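Local coordinates for putative calcium binding protein (Streptomyces coelicolor, PDB 3AKB), which binds calcium ions through EF-hand loops and probably takes part in calcium-mediated regulation in this bacterium, at residues A[91-96]-A[156-161]. The protein carries 2 engineered substitutions. Sequence-based numbering, arbitrary orientation.
Engineered in segment 91-96: M95 (natural residue Ile).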
ATOM      1  N   ARG A  91      -9.575   5.217  -9.708  1.00 16.27           N
ATOM      2  CA  ARG A  91      -9.577   3.914 -10.373  1.00 16.47           C
ATOM      3  C   ARG A  91      -8.414   3.048  -9.865  1.00 16.06           C
ATOM      4  O   ARG A  91      -8.579   1.851  -9.597  1.00 15.70           O
ATOM      5  CB  ARG A  91      -9.526   4.082 -11.895  1.00 17.71           C
ATOM      6  CG  ARG A  91     -10.905   4.198 -12.561  1.00 19.98           C
ATOM      7  CD  ARG A  91     -10.857   3.572 -13.951  1.00 24.64           C
ATOM      8  NE  ARG A  91     -10.513   4.570 -14.942  1.00 26.35           N
ATOM      9  CZ  ARG A  91     -10.156   4.323 -16.198  1.00 24.43           C
ATOM     10  NH1 ARG A  91     -10.072   3.084 -16.674  1.00 20.12           N
ATOM     11  NH2 ARG A  91      -9.868   5.346 -16.984  1.00 24.99           N
ATOM     12  N   PHE A  92      -7.243   3.657  -9.709  1.00 14.98           N
ATOM     13  CA  PHE A  92      -6.116   2.901  -9.171  1.00 13.93           C
ATOM     14  C   PHE A  92      -6.396   2.448  -7.736  1.00 13.72           C
ATOM     15  O   PHE A  92      -6.168   1.290  -7.395  1.00 12.64           O
ATOM     16  CB  PHE A  92      -4.812   3.684  -9.233  1.00 13.61           C
ATOM     17  CG  PHE A  92      -3.622   2.900  -8.719  1.00 14.09           C
ATOM     18  CD1 PHE A  92      -3.182   1.761  -9.379  1.00 15.60           C
ATOM     19  CD2 PHE A  92      -2.949   3.311  -7.589  1.00 13.61           C
ATOM     20  CE1 PHE A  92      -2.072   1.047  -8.910  1.00 13.89           C
ATOM     21  CE2 PHE A  92      -1.821   2.594  -7.111  1.00 13.33           C
ATOM     22  CZ  PHE A  92      -1.404   1.451  -7.773  1.00 14.41           C
ATOM     23  N   ALA A  93      -6.921   3.360  -6.909  1.00 13.21           N
ATOM     24  CA  ALA A  93      -7.281   3.020  -5.525  1.00 13.19           C
ATOM     25  C   ALA A  93      -8.290   1.882  -5.456  1.00 13.16           C
ATOM     26  O   ALA A  93      -8.211   1.051  -4.541  1.00 13.28           O
ATOM     27  CB  ALA A  93      -7.804   4.238  -4.791  1.00 12.68           C
ATOM     28  N   GLU A  94      -9.230   1.828  -6.406  1.00 13.13           N
ATOM     29  CA  GLU A  94     -10.119   0.684  -6.491  1.00 13.10           C
ATOM     30  C   GLU A  94      -9.399  -0.631  -6.769  1.00 12.88           C
ATOM     31  O   GLU A  94      -9.824  -1.676  -6.264  1.00 12.87           O
ATOM     32  CB  GLU A  94     -11.262   0.898  -7.497  1.00 13.73           C
ATOM     33  CG  GLU A  94     -12.279   1.946  -7.071  1.00 14.51           C
ATOM     34  CD  GLU A  94     -12.908   1.683  -5.693  1.00 15.28           C
ATOM     35  OE1 GLU A  94     -13.246   0.515  -5.395  1.00 15.42           O
ATOM     36  OE2 GLU A  94     -13.037   2.652  -4.906  1.00 19.19           O
ATOM     37  N   MET A  95      -8.328  -0.601  -7.563  1.00 12.27           N
ATOM     38  CA  MET A  95      -7.537  -1.828  -7.811  1.00 12.31           C
ATOM     39  C   MET A  95      -6.837  -2.278  -6.524  1.00 11.41           C
ATOM     40  O   MET A  95      -6.564  -3.472  -6.345  1.00 11.57           O
ATOM     41  CB  MET A  95      -6.528  -1.619  -8.949  1.00 13.80           C
ATOM     42  CG  MET A  95      -7.193  -1.314 -10.287  1.00 15.97           C
ATOM     43  SD  MET A  95      -7.762  -2.797 -11.152  1.00 15.80           S
ATOM     44  CE  MET A  95      -6.293  -3.565 -11.836  1.00 17.67           C
ATOM     45  N   ALA A  96      -6.595  -1.321  -5.627  1.00 10.48           N
ATOM     46  CA  ALA A  96      -6.002  -1.608  -4.297  1.00  9.66           C
ATOM     47  C   ALA A  96      -6.994  -2.000  -3.215  1.00 10.12           C
ATOM     48  O   ALA A  96      -6.577  -2.427  -2.116  1.00  9.55           O
ATOM     49  CB  ALA A  96      -5.194  -0.425  -3.796  1.00 10.60           C
ATOM     50  N   PRO A 156      -9.467   6.522   0.131  1.00 13.08           N
ATOM     51  CA  PRO A 156      -9.149   7.840  -0.457  1.00 13.57           C
ATOM     52  C   PRO A 156      -7.761   8.384  -0.072  1.00 13.04           C
ATOM     53  O   PRO A 156      -7.132   9.084  -0.867  1.00 13.90           O
ATOM     54  CB  PRO A 156     -10.253   8.752   0.093  1.00 14.29           C
ATOM     55  CG  PRO A 156     -10.763   8.079   1.271  1.00 15.26           C
ATOM     56  CD  PRO A 156     -10.626   6.598   1.039  1.00 13.56           C
ATOM     57  N   ALA A 157      -7.257   8.052   1.120  1.00 12.24           N
ATOM     58  CA  ALA A 157      -5.873   8.467   1.471  1.00 13.06           C
ATOM     59  C   ALA A 157      -4.848   7.807   0.540  1.00 13.51           C
ATOM     60  O   ALA A 157      -3.860   8.425   0.144  1.00 13.76           O
ATOM     61  CB  ALA A 157      -5.554   8.136   2.905  1.00 13.46           C
ATOM     62  N   PHE A 158      -5.095   6.548   0.195  1.00 12.38           N
ATOM     63  CA  PHE A 158      -4.223   5.820  -0.709  1.00 12.03           C
ATOM     64  C   PHE A 158      -4.277   6.503  -2.088  1.00 12.52           C
ATOM     65  O   PHE A 158      -3.227   6.782  -2.674  1.00 12.12           O
ATOM     66  CB  PHE A 158      -4.675   4.355  -0.755  1.00 11.67           C
ATOM     67  CG  PHE A 158      -3.886   3.487  -1.705  1.00 12.19           C
ATOM     68  CD1 PHE A 158      -2.890   2.645  -1.218  1.00 12.42           C
ATOM     69  CD2 PHE A 158      -4.176   3.475  -3.079  1.00 13.02           C
ATOM     70  CE1 PHE A 158      -2.149   1.848  -2.091  1.00 11.49           C
ATOM     71  CE2 PHE A 158      -3.453   2.664  -3.957  1.00 14.13           C
ATOM     72  CZ  PHE A 158      -2.450   1.847  -3.458  1.00 10.89           C
ATOM     73  N   ALA A 159      -5.491   6.812  -2.554  1.00 12.88           N
ATOM     74  CA  ALA A 159      -5.711   7.509  -3.832  1.00 13.96           C
ATOM     75  C   ALA A 159      -4.958   8.849  -3.868  1.00 13.96           C
ATOM     76  O   ALA A 159      -4.311   9.190  -4.870  1.00 14.48           O
ATOM     77  CB  ALA A 159      -7.195   7.740  -4.066  1.00 14.12           C
ATOM     78  N   ARG A 160      -5.043   9.605  -2.774  1.00 14.95           N
ATOM     79  CA  ARG A 160      -4.365  10.893  -2.657  1.00 16.09           C
ATOM     80  C   ARG A 160      -2.840  10.753  -2.609  1.00 15.08           C
ATOM     81  O   ARG A 160      -2.111  11.503  -3.280  1.00 15.21           O
ATOM     82  CB  ARG A 160      -4.843  11.648  -1.411  1.00 16.64           C
ATOM     83  CG  ARG A 160      -6.227  12.280  -1.515  1.00 18.44           C
ATOM     84  CD  ARG A 160      -6.639  12.946  -0.195  1.00 20.26           C
ATOM     85  NE  ARG A 160      -6.751  11.971   0.895  1.00 26.19           N
ATOM     86  CZ  ARG A 160      -7.436  12.173   2.021  1.00 27.47           C
ATOM     87  NH1 ARG A 160      -8.059  13.330   2.231  1.00 28.45           N
ATOM     88  NH2 ARG A 160      -7.491  11.231   2.947  1.00 28.40           N
ATOM     89  N   TYR A 161      -2.339   9.817  -1.800  1.00 13.83           N
ATOM     90  CA  TYR A 161      -0.888   9.640  -1.682  1.00 14.00           C
ATOM     91  C   TYR A 161      -0.249   9.319  -3.042  1.00 14.07           C
ATOM     92  O   TYR A 161       0.841   9.825  -3.336  1.00 15.00           O
ATOM     93  CB  TYR A 161      -0.523   8.558  -0.653  1.00 14.58           C
ATOM     94  CG  TYR A 161       0.960   8.290  -0.573  1.00 13.85           C
ATOM     95  CD1 TYR A 161       1.829   9.200   0.016  1.00 16.50           C
ATOM     96  CD2 TYR A 161       1.499   7.128  -1.120  1.00 13.99           C
ATOM     97  CE1 TYR A 161       3.210   8.944   0.064  1.00 13.15           C
ATOM     98  CE2 TYR A 161       2.879   6.861  -1.059  1.00 14.16           C
ATOM     99  CZ  TYR A 161       3.713   7.776  -0.483  1.00 15.50           C
ATOM    100  OH  TYR A 161       5.065   7.512  -0.434  1.00 17.56           O
TER
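F158 and F92 both set CG anti to the backbone N (chi1 178° and -178°), and these torsions carry the two rings toward each other across the gap between their helices. The contact is a helix-helix packing within an EF-hand protein: helix 151-161, which leaves the calcium loop that includes E153, lies against helix 89-107, which leads into the loop begun by D108. It illustrates how small residues let one large ring settle between helices. The axes of the two segments approach to 8.7 Å, consistent with alanines on both sides, where A93 CB and A159 CB touch at 3.6 Å. The CD2 branch of F158 lies 4.0 Å from A93 CA, while A96 CB sits over one face of the F158 ring, 3.9 Å from its centroid, as a CH-pi contact. The two phenylalanine rings are nearly parallel, with planes at 27°, but displaced, so little of one lies over the other. F92 also packs on L56, L60 and I63 of helix 44-64, and F158 on L100 and F162, so the pair joins these three helices. An alanine in place of F158 removes the ring, and would probably leave the A96 methyl without its aromatic partner and a gap beside F92. The CD2–CE2 side of F92 meets the CE2–CZ side of F158, the shortest approach being F92 CE2 to F158 CE2 at 3.6 Å.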